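PDB 2QGU: probable signal peptide protein from Ralstonia solanacearum, which binds a phospholipid, captured here as a phosphatidylethanolamine, and as an MlaC-family protein probably carries phospholipids across the periplasm. Local coordinates for residues D41-I46 / L63-I68; Q93-I97 / V191-V195; F101-L105 / Y177-F181; T133-S139 / L150-K156. The protein carries 13 engineered substitutions. All blocks are in the same frame, centred on the assembly; numbering follows the deposited sequence. Where two conformers were deposited one is given.

Contact 1: residues D41-I46 / L63-I68; sequences DVLATI and LVDQKI. With PEF (di-palmitoyl-3-sn-phosphatidylethanolamine), chain B.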
# COMPACT_ATOMS: atom_id res chain seq x y z
N ASP A 41 -7.66 12.96 -1.11
CA ASP A 41 -6.70 13.68 -0.27
C ASP A 41 -5.29 13.54 -0.82
O ASP A 41 -4.57 14.53 -0.95
CB ASP A 41 -6.81 13.16 1.16
CG ASP A 41 -6.17 14.07 2.18
OD1 ASP A 41 -5.88 15.24 1.86
OD2 ASP A 41 -5.97 13.60 3.32
N VAL A 42 -4.90 12.31 -1.17
CA VAL A 42 -3.61 12.05 -1.79
C VAL A 42 -3.45 12.87 -3.08
O VAL A 42 -2.45 13.59 -3.23
CB VAL A 42 -3.41 10.54 -2.07
CG1 VAL A 42 -2.18 10.28 -2.96
CG2 VAL A 42 -3.29 9.78 -0.76
N LEU A 43 -4.43 12.79 -3.97
CA LEU A 43 -4.35 13.47 -5.27
C LEU A 43 -4.26 14.99 -5.10
O LEU A 43 -3.42 15.64 -5.72
CB LEU A 43 -5.52 13.08 -6.18
CG LEU A 43 -5.53 11.64 -6.69
CD1 LEU A 43 -6.83 11.34 -7.40
CD2 LEU A 43 -4.34 11.36 -7.62
N ALA A 44 -5.12 15.55 -4.25
CA ALA A 44 -5.14 17.00 -4.02
C ALA A 44 -3.84 17.50 -3.41
O ALA A 44 -3.33 18.56 -3.79
CB ALA A 44 -6.31 17.39 -3.13
N THR A 45 -3.29 16.73 -2.47
CA THR A 45 -2.03 17.09 -1.83
C THR A 45 -0.88 17.14 -2.83
O THR A 45 -0.12 18.12 -2.87
CB THR A 45 -1.71 16.14 -0.66
OG1 THR A 45 -2.80 16.14 0.27
CG2 THR A 45 -0.43 16.57 0.07
N ILE A 46 -0.77 16.11 -3.67
CA ILE A 46 0.26 16.10 -4.72
C ILE A 46 0.11 17.29 -5.67
O ILE A 46 1.09 17.98 -5.97
CB ILE A 46 0.25 14.77 -5.53
CG1 ILE A 46 0.54 13.57 -4.62
CG2 ILE A 46 1.26 14.83 -6.67
CD1 ILE A 46 0.22 12.22 -5.25
N LEU A 63 3.81 12.38 2.79
CA LEU A 63 2.49 12.22 2.16
C LEU A 63 1.83 10.91 2.55
O LEU A 63 0.65 10.88 2.93
CB LEU A 63 2.60 12.31 0.63
CG LEU A 63 1.39 11.92 -0.24
CD1 LEU A 63 0.36 13.03 -0.28
CD2 LEU A 63 1.84 11.58 -1.65
N VAL A 64 2.59 9.83 2.46
CA VAL A 64 2.07 8.50 2.80
C VAL A 64 1.72 8.43 4.28
O VAL A 64 0.64 7.96 4.65
CB VAL A 64 3.05 7.38 2.38
CG1 VAL A 64 2.59 6.03 2.92
CG2 VAL A 64 3.18 7.33 0.86
N ASP A 65 2.61 8.92 5.14
CA ASP A 65 2.37 8.90 6.58
C ASP A 65 1.15 9.71 6.99
O ASP A 65 0.39 9.30 7.87
CB ASP A 65 3.60 9.40 7.33
CG ASP A 65 4.67 8.35 7.44
OD1 ASP A 65 4.34 7.16 7.24
OD2 ASP A 65 5.82 8.70 7.74
N GLN A 66 0.95 10.86 6.35
CA GLN A 66 -0.12 11.76 6.76
C GLN A 66 -1.46 11.46 6.08
O GLN A 66 -2.52 11.64 6.69
CB GLN A 66 0.27 13.21 6.48
CG GLN A 66 1.45 13.71 7.29
CD GLN A 66 2.09 14.94 6.67
OE1 GLN A 66 1.48 15.63 5.86
NE2 GLN A 66 3.34 15.20 7.05
N LYS A 67 -1.41 11.03 4.83
CA LYS A 67 -2.63 10.93 4.02
C LYS A 67 -3.08 9.50 3.74
O LYS A 67 -4.23 9.28 3.37
CB LYS A 67 -2.47 11.68 2.69
CG LYS A 67 -1.92 13.12 2.79
CD LYS A 67 -2.73 14.01 3.71
CE LYS A 67 -2.08 15.38 3.84
NZ LYS A 67 -2.84 16.28 4.75
N ILE A 68 -2.19 8.52 3.93
CA ILE A 68 -2.55 7.12 3.67
C ILE A 68 -2.58 6.27 4.94
O ILE A 68 -3.59 5.60 5.22
CB ILE A 68 -1.65 6.48 2.59
CG1 ILE A 68 -1.85 7.20 1.26
CG2 ILE A 68 -1.95 4.98 2.42
CD1 ILE A 68 -0.85 6.81 0.18
C2 PEF B . 1.13 5.00 -13.26
C1 PEF B . 1.61 4.88 -14.70
N PEF B . 6.47 5.55 -18.05
C3 PEF B . 0.18 6.18 -13.14
C4 PEF B . 4.92 4.59 -16.41
C5 PEF B . 5.96 4.29 -17.49
C10 PEF B . 1.21 3.01 -12.03
C11 PEF B . 0.52 1.87 -11.31
C12 PEF B . -0.45 2.42 -10.26
C13 PEF B . 0.35 3.02 -9.11
C14 PEF B . -0.53 3.33 -7.91
C15 PEF B . 0.33 3.86 -6.77
C16 PEF B . -0.47 3.87 -5.46
C17 PEF B . 0.44 4.11 -4.26
C18 PEF B . 1.00 2.78 -3.73
C19 PEF B . 0.98 2.76 -2.21
C20 PEF B . 2.25 3.40 -1.64
C21 PEF B . 2.20 3.45 -0.11
C22 PEF B . 2.50 2.07 0.48
C23 PEF B . 2.69 2.16 1.99
C24 PEF B . 1.40 1.82 2.74
C25 PEF B . 1.41 2.42 4.14
C30 PEF B . -1.31 7.19 -11.68
C31 PEF B . -1.97 7.53 -10.49
C32 PEF B . -1.37 7.12 -9.31
C33 PEF B . -2.03 7.80 -8.09
C34 PEF B . -2.99 6.87 -7.33
C35 PEF B . -3.08 7.21 -5.83
C36 PEF B . -3.63 6.16 -5.10
C37 PEF B . -3.56 6.35 -3.72
C38 PEF B . -4.13 5.27 -3.04
C39 PEF B . -3.95 5.35 -1.52
C40 PEF B . -4.33 4.03 -0.82
C41 PEF B . -3.15 3.05 -0.75
C42 PEF B . -3.33 2.01 0.36
C43 PEF B . -2.41 0.80 0.14
C44 PEF B . -2.51 -0.20 1.30
C45 PEF B . -1.60 -1.41 1.08
O4 PEF B . 2.41 3.22 -11.85
O5 PEF B . -1.86 7.56 -12.72
O2 PEF B . 0.46 3.79 -12.87
O3 PEF B . -0.14 6.48 -11.76
O1P PEF B . 1.73 6.56 -17.30
O2P PEF B . 3.97 7.39 -16.37
O3P PEF B . 2.55 5.93 -14.97
O4P PEF B . 3.70 5.01 -17.03
P PEF B . 2.95 6.33 -16.48
O HOH W 1 -6.31 10.92 4.04
O HOH W 2 -5.11 17.29 3.47
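L63 and K67 of helix 57-67 lie against V42, T45 and I46 of helix 31-47. The two form a pair of helices packed at an obtuse angle in the wall of the MlaC lipid pocket. Their local axes run at 134° and come within 10.5 Å.

L63 sends its two methyls to different partners. CD1 meets the methyl of T45, with 3.6 Å between L63 CD1 and T45 CG2, and the two side chains lie alongside each other, pointing opposite ways. L63 CD2 is 3.8 Å from I46 CG1, and these two side chains cross at roughly 90°. Nearer the lipid, V42 turns CG2 onto I68, whose CG1 is 3.6 Å away. I68 has a second neighbour: its CD1 also packs on an acyl chain of the phosphatidylethanolamine, 3.8 Å from C39. V64, on the same helix, faces the other acyl chain.

The outer side is polar. The K67 chain bends at its second torsion (chi2 -56°), which lays its methylenes across the D41 carboxylate. D41 OD2 is 3.3 Å from K67 CD, and the two side chains cross at about a right angle. The ammonium does not close a salt bridge, since D41 OD1 and K67 NZ are 4.3 Å apart. Water joins them instead. One water donates to D41 OD2 and to K67 O; another donates to D41 OD1 and accepts from K67 NZ. T45 OG1 turns back to its own helix and donates to D41 O at 2.7 Å, on the opposite face of that carbonyl from T45 N.

Contact 2: residues Q93-I97 / V191-V195; sequences QQQQI and VGGLV. Engineered in segment 191-195: G192 (natural residue Ser).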
# COMPACT_ATOMS: atom_id res chain seq x y z
N GLN A 93 11.65 -8.12 14.89
CA GLN A 93 11.66 -8.47 13.46
C GLN A 93 10.37 -8.06 12.77
O GLN A 93 10.40 -7.57 11.64
CB GLN A 93 11.92 -9.95 13.26
CG GLN A 93 13.38 -10.32 13.41
CD GLN A 93 13.61 -11.81 13.37
OE1 GLN A 93 12.77 -12.60 13.82
NE2 GLN A 93 14.76 -12.21 12.83
N GLN A 94 9.24 -8.25 13.45
CA GLN A 94 7.94 -7.86 12.89
C GLN A 94 7.89 -6.37 12.58
O GLN A 94 7.41 -5.97 11.53
CB GLN A 94 6.81 -8.26 13.84
CG GLN A 94 6.50 -9.75 13.86
CD GLN A 94 5.46 -10.12 14.89
OE1 GLN A 94 5.09 -9.31 15.74
NE2 GLN A 94 4.98 -11.36 14.82
N GLN A 95 8.41 -5.55 13.49
CA GLN A 95 8.47 -4.11 13.27
C GLN A 95 9.43 -3.75 12.14
O GLN A 95 9.11 -2.93 11.27
CB GLN A 95 8.85 -3.37 14.56
CG GLN A 95 8.67 -1.86 14.47
CD GLN A 95 7.24 -1.46 14.18
OE1 GLN A 95 6.94 -0.89 13.12
NE2 GLN A 95 6.34 -1.77 15.10
N GLN A 96 10.62 -4.36 12.14
CA GLN A 96 11.62 -4.09 11.10
C GLN A 96 11.11 -4.46 9.72
O GLN A 96 11.34 -3.73 8.75
CB GLN A 96 12.92 -4.85 11.39
CG GLN A 96 13.63 -4.37 12.64
CD GLN A 96 14.82 -5.22 13.02
OE1 GLN A 96 15.03 -6.31 12.48
NE2 GLN A 96 15.62 -4.72 13.96
N ILE A 97 10.42 -5.60 9.63
CA ILE A 97 9.84 -6.05 8.36
C ILE A 97 8.72 -5.13 7.87
O ILE A 97 8.69 -4.77 6.70
CB ILE A 97 9.42 -7.54 8.42
CG1 ILE A 97 10.67 -8.42 8.51
CG2 ILE A 97 8.59 -7.94 7.20
CD1 ILE A 97 10.43 -9.84 8.99
N VAL A 191 13.36 -16.07 8.75
CA VAL A 191 12.90 -14.68 8.85
C VAL A 191 14.05 -13.69 8.79
O VAL A 191 13.92 -12.60 8.23
CB VAL A 191 12.08 -14.47 10.14
CG1 VAL A 191 11.81 -12.98 10.39
CG2 VAL A 191 10.77 -15.25 10.07
N GLY A 192 15.19 -14.06 9.37
CA GLY A 192 16.39 -13.24 9.27
C GLY A 192 16.78 -12.99 7.82
O GLY A 192 17.23 -11.89 7.47
N GLY A 193 16.60 -14.01 6.98
CA GLY A 193 16.84 -13.90 5.54
C GLY A 193 15.97 -12.85 4.88
O GLY A 193 16.42 -12.11 4.00
N LEU A 194 14.71 -12.78 5.32
CA LEU A 194 13.79 -11.78 4.79
C LEU A 194 14.20 -10.35 5.17
O LEU A 194 14.13 -9.44 4.34
CB LEU A 194 12.35 -12.07 5.23
CG LEU A 194 11.32 -11.07 4.71
CD1 LEU A 194 11.30 -11.02 3.17
CD2 LEU A 194 9.94 -11.38 5.23
N VAL A 195 14.62 -10.16 6.42
CA VAL A 195 15.13 -8.86 6.85
C VAL A 195 16.31 -8.43 5.98
O VAL A 195 16.36 -7.29 5.50
CB VAL A 195 15.53 -8.88 8.35
CG1 VAL A 195 16.18 -7.55 8.78
CG2 VAL A 195 14.32 -9.18 9.24
O HOH W 3 15.88 -15.10 12.36
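Helices 91-114 and 191-206 run in the same general direction, inclined at 31°, where Q93 and I97 meet V191 and V195. This helix-helix pair lies in the helical part of the MlaC fold, away from the lipid. The local axes approach to 10.4 Å. The closest backbone point pairs I97 with V195, whose CA atoms are 6.2 Å apart.

I97 carries the apolar part. Its CG1 branch lies beside its own backbone N (chi1 -69°), and CD1 at the end reaches the other helix. I97 CD1 meets V191 CG1 at 3.7 Å. I97 CG1 meets V195 CG2 at 3.8 Å. L194 adds a looser touch through CD2. I97 crosses all three side chains at about a right angle. M82 of helix 74-82 also packs on both I97 and V191.

Toward Q93 the contact is polar. Q93 is extended beyond CG and brings its amide over the V191 methyl, with Q93 OE1 3.6 Å from V191 CG1. No direct hydrogen bond joins the two segments. G192 is an engineered residue, serine in the natural protein. A water accepts from Q93 NE2 at 3.1 Å and, weakly, from the backbone N of G192.

Contact 3: residues F101-L105 / Y177-F181; sequences FKSLL and YKNQF. Engineered in segment 101-105: S103 (natural residue Thr).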
# COMPACT_ATOMS: atom_id res chain seq x y z
N PHE A 101 9.25 -3.13 4.47
CA PHE A 101 8.25 -3.39 3.44
C PHE A 101 7.54 -2.08 3.05
O PHE A 101 7.39 -1.78 1.86
CB PHE A 101 7.28 -4.46 3.97
CG PHE A 101 6.22 -4.93 2.99
CD1 PHE A 101 6.41 -4.89 1.61
CD2 PHE A 101 5.05 -5.50 3.49
CE1 PHE A 101 5.41 -5.36 0.75
CE2 PHE A 101 4.06 -5.97 2.64
CZ PHE A 101 4.24 -5.91 1.27
N LYS A 102 7.16 -1.28 4.04
CA LYS A 102 6.56 0.04 3.79
C LYS A 102 7.50 0.93 2.97
O LYS A 102 7.10 1.52 1.97
CB LYS A 102 6.18 0.71 5.10
CG LYS A 102 5.62 2.11 4.95
CD LYS A 102 5.27 2.69 6.31
CE LYS A 102 5.09 4.18 6.23
NZ LYS A 102 5.17 4.77 7.60
N SER A 103 8.76 1.01 3.39
CA SER A 103 9.75 1.78 2.65
C SER A 103 9.91 1.28 1.21
O SER A 103 9.99 2.08 0.28
CB SER A 103 11.10 1.75 3.38
OG SER A 103 12.13 2.29 2.58
N LEU A 104 9.94 -0.05 1.05
CA LEU A 104 10.06 -0.68 -0.26
C LEU A 104 8.94 -0.26 -1.21
O LEU A 104 9.18 0.10 -2.36
CB LEU A 104 10.10 -2.21 -0.09
CG LEU A 104 10.02 -3.17 -1.29
CD1 LEU A 104 11.24 -3.04 -2.18
CD2 LEU A 104 9.87 -4.60 -0.82
N LEU A 105 7.71 -0.29 -0.70
CA LEU A 105 6.54 0.12 -1.49
C LEU A 105 6.52 1.61 -1.81
O LEU A 105 6.24 2.00 -2.94
CB LEU A 105 5.24 -0.29 -0.80
CG LEU A 105 5.00 -1.80 -0.67
CD1 LEU A 105 3.65 -2.01 0.01
CD2 LEU A 105 5.03 -2.49 -2.03
N TYR A 177 3.62 -10.08 -2.73
CA TYR A 177 4.67 -10.08 -1.72
C TYR A 177 4.64 -11.30 -0.81
O TYR A 177 5.69 -11.73 -0.34
CB TYR A 177 4.71 -8.75 -0.97
CG TYR A 177 5.23 -7.66 -1.87
CD1 TYR A 177 6.61 -7.50 -2.07
CD2 TYR A 177 4.37 -6.81 -2.56
CE1 TYR A 177 7.10 -6.52 -2.92
CE2 TYR A 177 4.84 -5.83 -3.41
CZ TYR A 177 6.21 -5.68 -3.58
OH TYR A 177 6.69 -4.71 -4.43
N LYS A 178 3.47 -11.89 -0.60
CA LYS A 178 3.40 -13.19 0.09
C LYS A 178 4.26 -14.21 -0.64
O LYS A 178 5.06 -14.93 -0.02
CB LYS A 178 1.95 -13.69 0.19
CG LYS A 178 1.81 -14.99 0.97
CD LYS A 178 0.37 -15.48 0.94
CE LYS A 178 0.25 -16.90 1.47
NZ LYS A 178 0.89 -17.89 0.55
N ASN A 179 4.11 -14.28 -1.96
CA ASN A 179 4.86 -15.25 -2.75
C ASN A 179 6.34 -14.92 -2.79
O ASN A 179 7.19 -15.80 -2.63
CB ASN A 179 4.29 -15.37 -4.16
CG ASN A 179 2.90 -15.95 -4.18
OD1 ASN A 179 2.08 -15.57 -5.02
ND2 ASN A 179 2.62 -16.88 -3.28
N GLN A 180 6.65 -13.64 -2.97
CA GLN A 180 8.04 -13.19 -3.00
C GLN A 180 8.73 -13.46 -1.67
O GLN A 180 9.85 -13.99 -1.65
CB GLN A 180 8.11 -11.70 -3.36
CG GLN A 180 9.52 -11.15 -3.47
CD GLN A 180 9.51 -9.73 -3.96
OE1 GLN A 180 9.21 -9.46 -5.12
NE2 GLN A 180 9.84 -8.80 -3.07
N PHE A 181 8.06 -13.13 -0.57
CA PHE A 181 8.66 -13.30 0.75
C PHE A 181 8.83 -14.77 1.12
O PHE A 181 9.83 -15.13 1.74
CB PHE A 181 7.86 -12.58 1.85
CG PHE A 181 7.90 -11.06 1.77
CD1 PHE A 181 8.68 -10.38 0.82
CD2 PHE A 181 7.16 -10.31 2.67
CE1 PHE A 181 8.69 -8.97 0.77
CE2 PHE A 181 7.18 -8.90 2.64
CZ PHE A 181 7.94 -8.24 1.68
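The F101 ring packs against two aromatic rings of helix 173-188, Y177 and F181, which both lie on the same side of its plane. This is the tight part of the contact. F101 CE1 sits over one face of the Y177 ring, toward its rim, 3.5 Å from Y177 CG. The two planes are inclined at 56°, so the pair is neither a stack nor edge-to-face. F181 meets F101 in a true T-shaped pair. Its edge points at the F101 face, with centroids 5.0 Å apart and planes at 71°. F181 CZ lies 3.7 Å from F101 CD1. The first torsion of F101 (chi1 -175°) swings its ring away from its own backbone N and out into this cluster. F74 of helix 74-82 adds another ring beside F101.

Farther along the Y177 ring the partners are leucine methyls. L105 CD2 is still close, 3.6 Å from Y177 CE2, and also touches the ring's hydroxyl end. In the conformer described here, L104 CD2 is looser, 4.0 Å from Y177 CE1. Y177 is only partly buried, while F101, F181 and both leucines are buried. The backbones stay well apart: the local axes are 13.9 Å from each other, and large side chains bridge the gap.

L105 also touches the bound phospholipid. The aromatic cluster thus ties two crossing helices together next to L105, a residue of the lipid pocket of this MlaC-type fold.

Contact 4: residues T133-S139 / L150-K156; sequences TDVVVRS and LDYRVEK. Engineered in segment 150-156: V154 (natural residue Met). With PEF (di-palmitoyl-3-sn-phosphatidylethanolamine), chain B.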
# COMPACT_ATOMS: atom_id res chain seq x y z
N THR A 133 -17.95 -6.65 6.67
CA THR A 133 -16.84 -5.98 7.35
C THR A 133 -15.48 -6.16 6.66
O THR A 133 -14.48 -5.60 7.10
CB THR A 133 -16.71 -6.44 8.80
OG1 THR A 133 -16.59 -7.86 8.83
CG2 THR A 133 -17.93 -6.00 9.62
N ASP A 134 -15.45 -6.94 5.58
CA ASP A 134 -14.23 -7.15 4.82
C ASP A 134 -14.62 -7.18 3.35
O ASP A 134 -15.18 -8.17 2.86
CB ASP A 134 -13.52 -8.43 5.25
CG ASP A 134 -12.04 -8.42 4.93
OD1 ASP A 134 -11.68 -8.00 3.81
OD2 ASP A 134 -11.23 -8.80 5.80
N VAL A 135 -14.33 -6.09 2.65
CA VAL A 135 -14.95 -5.81 1.35
C VAL A 135 -13.92 -5.32 0.33
O VAL A 135 -12.77 -5.05 0.68
CB VAL A 135 -16.09 -4.75 1.50
CG1 VAL A 135 -17.12 -5.20 2.54
CG2 VAL A 135 -15.52 -3.40 1.87
N VAL A 136 -14.35 -5.22 -0.92
CA VAL A 136 -13.51 -4.66 -1.98
C VAL A 136 -14.17 -3.41 -2.54
O VAL A 136 -15.38 -3.38 -2.78
CB VAL A 136 -13.25 -5.72 -3.09
CG1 VAL A 136 -12.61 -5.10 -4.34
CG2 VAL A 136 -12.37 -6.84 -2.54
N VAL A 137 -13.37 -2.36 -2.71
CA VAL A 137 -13.78 -1.13 -3.39
C VAL A 137 -13.01 -1.06 -4.71
O VAL A 137 -11.78 -1.17 -4.72
CB VAL A 137 -13.47 0.12 -2.52
CG1 VAL A 137 -13.71 1.41 -3.30
CG2 VAL A 137 -14.30 0.09 -1.23
N ARG A 138 -13.74 -0.90 -5.81
CA ARG A 138 -13.13 -0.92 -7.13
C ARG A 138 -13.20 0.46 -7.78
O ARG A 138 -14.19 1.17 -7.66
CB ARG A 138 -13.80 -1.96 -8.03
CG ARG A 138 -13.81 -3.38 -7.44
CD ARG A 138 -14.20 -4.42 -8.48
NE ARG A 138 -13.18 -4.50 -9.53
CZ ARG A 138 -13.41 -4.82 -10.79
NH1 ARG A 138 -14.64 -5.07 -11.23
NH2 ARG A 138 -12.40 -4.86 -11.65
N SER A 139 -12.13 0.83 -8.48
CA SER A 139 -12.04 2.16 -9.07
C SER A 139 -11.21 2.17 -10.35
O SER A 139 -10.47 1.22 -10.63
CB SER A 139 -11.45 3.16 -8.06
OG SER A 139 -10.03 3.10 -8.02
N LEU A 150 -7.63 0.48 -10.01
CA LEU A 150 -7.12 0.34 -8.64
C LEU A 150 -8.25 -0.17 -7.78
O LEU A 150 -9.27 0.49 -7.64
CB LEU A 150 -6.59 1.68 -8.09
CG LEU A 150 -5.33 2.28 -8.72
CD1 LEU A 150 -4.98 3.60 -8.02
CD2 LEU A 150 -4.14 1.32 -8.69
N ASP A 151 -8.06 -1.35 -7.20
CA ASP A 151 -9.03 -1.90 -6.26
C ASP A 151 -8.40 -1.97 -4.87
O ASP A 151 -7.18 -2.03 -4.75
CB ASP A 151 -9.52 -3.29 -6.67
CG ASP A 151 -10.22 -3.30 -8.02
OD1 ASP A 151 -10.52 -2.23 -8.59
OD2 ASP A 151 -10.49 -4.42 -8.49
N TYR A 152 -9.25 -1.99 -3.85
CA TYR A 152 -8.78 -1.94 -2.47
C TYR A 152 -9.51 -2.96 -1.63
O TYR A 152 -10.72 -3.13 -1.78
CB TYR A 152 -9.05 -0.56 -1.86
CG TYR A 152 -8.49 0.56 -2.68
CD1 TYR A 152 -7.21 1.06 -2.42
CD2 TYR A 152 -9.22 1.13 -3.73
CE1 TYR A 152 -6.68 2.08 -3.18
CE2 TYR A 152 -8.69 2.16 -4.50
CZ TYR A 152 -7.41 2.63 -4.22
OH TYR A 152 -6.84 3.66 -4.95
N ARG A 153 -8.78 -3.65 -0.76
CA ARG A 153 -9.42 -4.44 0.29
C ARG A 153 -9.53 -3.56 1.53
O ARG A 153 -8.58 -2.89 1.92
CB ARG A 153 -8.64 -5.72 0.60
CG ARG A 153 -8.70 -6.75 -0.51
CD ARG A 153 -8.49 -8.17 0.00
NE ARG A 153 -8.59 -9.14 -1.08
CZ ARG A 153 -9.72 -9.69 -1.51
NH1 ARG A 153 -10.88 -9.39 -0.94
NH2 ARG A 153 -9.69 -10.56 -2.52
N VAL A 154 -10.72 -3.56 2.13
CA VAL A 154 -11.01 -2.68 3.25
C VAL A 154 -11.67 -3.48 4.36
O VAL A 154 -12.58 -4.26 4.11
CB VAL A 154 -11.94 -1.49 2.83
CG1 VAL A 154 -11.70 -0.30 3.73
CG2 VAL A 154 -11.72 -1.09 1.36
N GLU A 155 -11.18 -3.29 5.58
CA GLU A 155 -11.71 -4.01 6.73
C GLU A 155 -12.21 -3.02 7.78
O GLU A 155 -11.53 -2.03 8.08
CB GLU A 155 -10.65 -4.93 7.34
CG GLU A 155 -11.18 -5.73 8.54
CD GLU A 155 -10.12 -6.50 9.30
OE1 GLU A 155 -8.91 -6.38 9.00
OE2 GLU A 155 -10.52 -7.24 10.23
N LYS A 156 -13.38 -3.30 8.35
CA LYS A 156 -13.96 -2.45 9.38
C LYS A 156 -13.43 -2.88 10.73
O LYS A 156 -13.80 -3.94 11.24
CB LYS A 156 -15.48 -2.49 9.36
CG LYS A 156 -16.11 -1.33 10.11
CD LYS A 156 -17.62 -1.33 9.97
CE LYS A 156 -18.21 -0.07 10.56
NZ LYS A 156 -19.67 0.01 10.27
C2 PEF B . 1.13 5.00 -13.26
C1 PEF B . 1.61 4.88 -14.70
N PEF B . 6.47 5.55 -18.05
C3 PEF B . 0.18 6.18 -13.14
C4 PEF B . 4.92 4.59 -16.41
C5 PEF B . 5.96 4.29 -17.49
C10 PEF B . 1.21 3.01 -12.03
C11 PEF B . 0.52 1.87 -11.31
C12 PEF B . -0.45 2.42 -10.26
C13 PEF B . 0.35 3.02 -9.11
C14 PEF B . -0.53 3.33 -7.91
C15 PEF B . 0.33 3.86 -6.77
C16 PEF B . -0.47 3.87 -5.46
C17 PEF B . 0.44 4.11 -4.26
C18 PEF B . 1.00 2.78 -3.73
C19 PEF B . 0.98 2.76 -2.21
C20 PEF B . 2.25 3.40 -1.64
C21 PEF B . 2.20 3.45 -0.11
C22 PEF B . 2.50 2.07 0.48
C23 PEF B . 2.69 2.16 1.99
C24 PEF B . 1.40 1.82 2.74
C25 PEF B . 1.41 2.42 4.14
C30 PEF B . -1.31 7.19 -11.68
C31 PEF B . -1.97 7.53 -10.49
C32 PEF B . -1.37 7.12 -9.31
C33 PEF B . -2.03 7.80 -8.09
C34 PEF B . -2.99 6.87 -7.33
C35 PEF B . -3.08 7.21 -5.83
C36 PEF B . -3.63 6.16 -5.10
C37 PEF B . -3.56 6.35 -3.72
C38 PEF B . -4.13 5.27 -3.04
C39 PEF B . -3.95 5.35 -1.52
C40 PEF B . -4.33 4.03 -0.82
C41 PEF B . -3.15 3.05 -0.75
C42 PEF B . -3.33 2.01 0.36
C43 PEF B . -2.41 0.80 0.14
C44 PEF B . -2.51 -0.20 1.30
C45 PEF B . -1.60 -1.41 1.08
O4 PEF B . 2.41 3.22 -11.85
O5 PEF B . -1.86 7.56 -12.72
O2 PEF B . 0.46 3.79 -12.87
O3 PEF B . -0.14 6.48 -11.76
O1P PEF B . 1.73 6.56 -17.30
O2P PEF B . 3.97 7.39 -16.37
O3P PEF B . 2.55 5.93 -14.97
O4P PEF B . 3.70 5.01 -17.03
P PEF B . 2.95 6.33 -16.48
O HOH W 4 -11.73 -7.73 1.14
O HOH W 5 -8.87 4.96 -6.28
O HOH W 6 -11.25 -1.57 -11.18
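The backbone oxygen of L150 is gripped by S139, whose OG donates to it over 2.7 Å. This bond lies in the carbonyl plane, on a lone pair. The N of S139 adds a weak bond to the same oxygen. S139 OG sits between its own backbone N and carbonyl carbon (chi1 82°) and also accepts from a water, which in turn bonds Y152 OH.

The segments belong to the antiparallel hairpin of strands 134-143 and 146-157. V135 pairs with V154, and V137 with Y152, through two backbone bonds each. V154 is engineered, methionine in nature; its CG2 packs 3.8 Å from V137 CG2.

The face bearing V136, R138, D151 and R153 carries the charged side chains. R138 and D151 lie side by side, and R138 NE donates to D151 OD2 at 2.9 Å in a salt bridge. The guanidinium and carboxylate planes are nearly perpendicular, at 89°. OD2 is in the guanidinium plane, whereas NE comes from above the carboxylate plane. In the R153 conformer described here, a water joins R153 NH1 to D134 OD1, which also bonds Y164.

On the other face, L150 CD1 is 3.9 Å from lipid atom C34, and Y152 OH is 3.7 Å from C38. Only acyl carbons approach these two residues: L150 with methyls, Y152 with its ring and hydroxyl oxygen. This face thus offers mostly van der Waals contact to the acyl chains, while backbone bonds and the R138-D151 bridge hold the strands.

From the N terminus, contact 1 closes first, a short loop joining helices 31-47 and 57-67. It is complete before the others begin. Contact 2 then opens on helix 91-114 and closes only at helix 191-206, so its loop spans most of the remaining fold. Contact 3 opens on the same helix and closes on helix 173-188, within that span. Contact 4, the hairpin of the sheet, lies inside both. Contacts 2 and 3 touch through L194 and F181. Contacts 1 and 3 are joined by the D65-K102 salt bridge. Contacts 1 and 4 do not touch each other, but the phospholipid meets both.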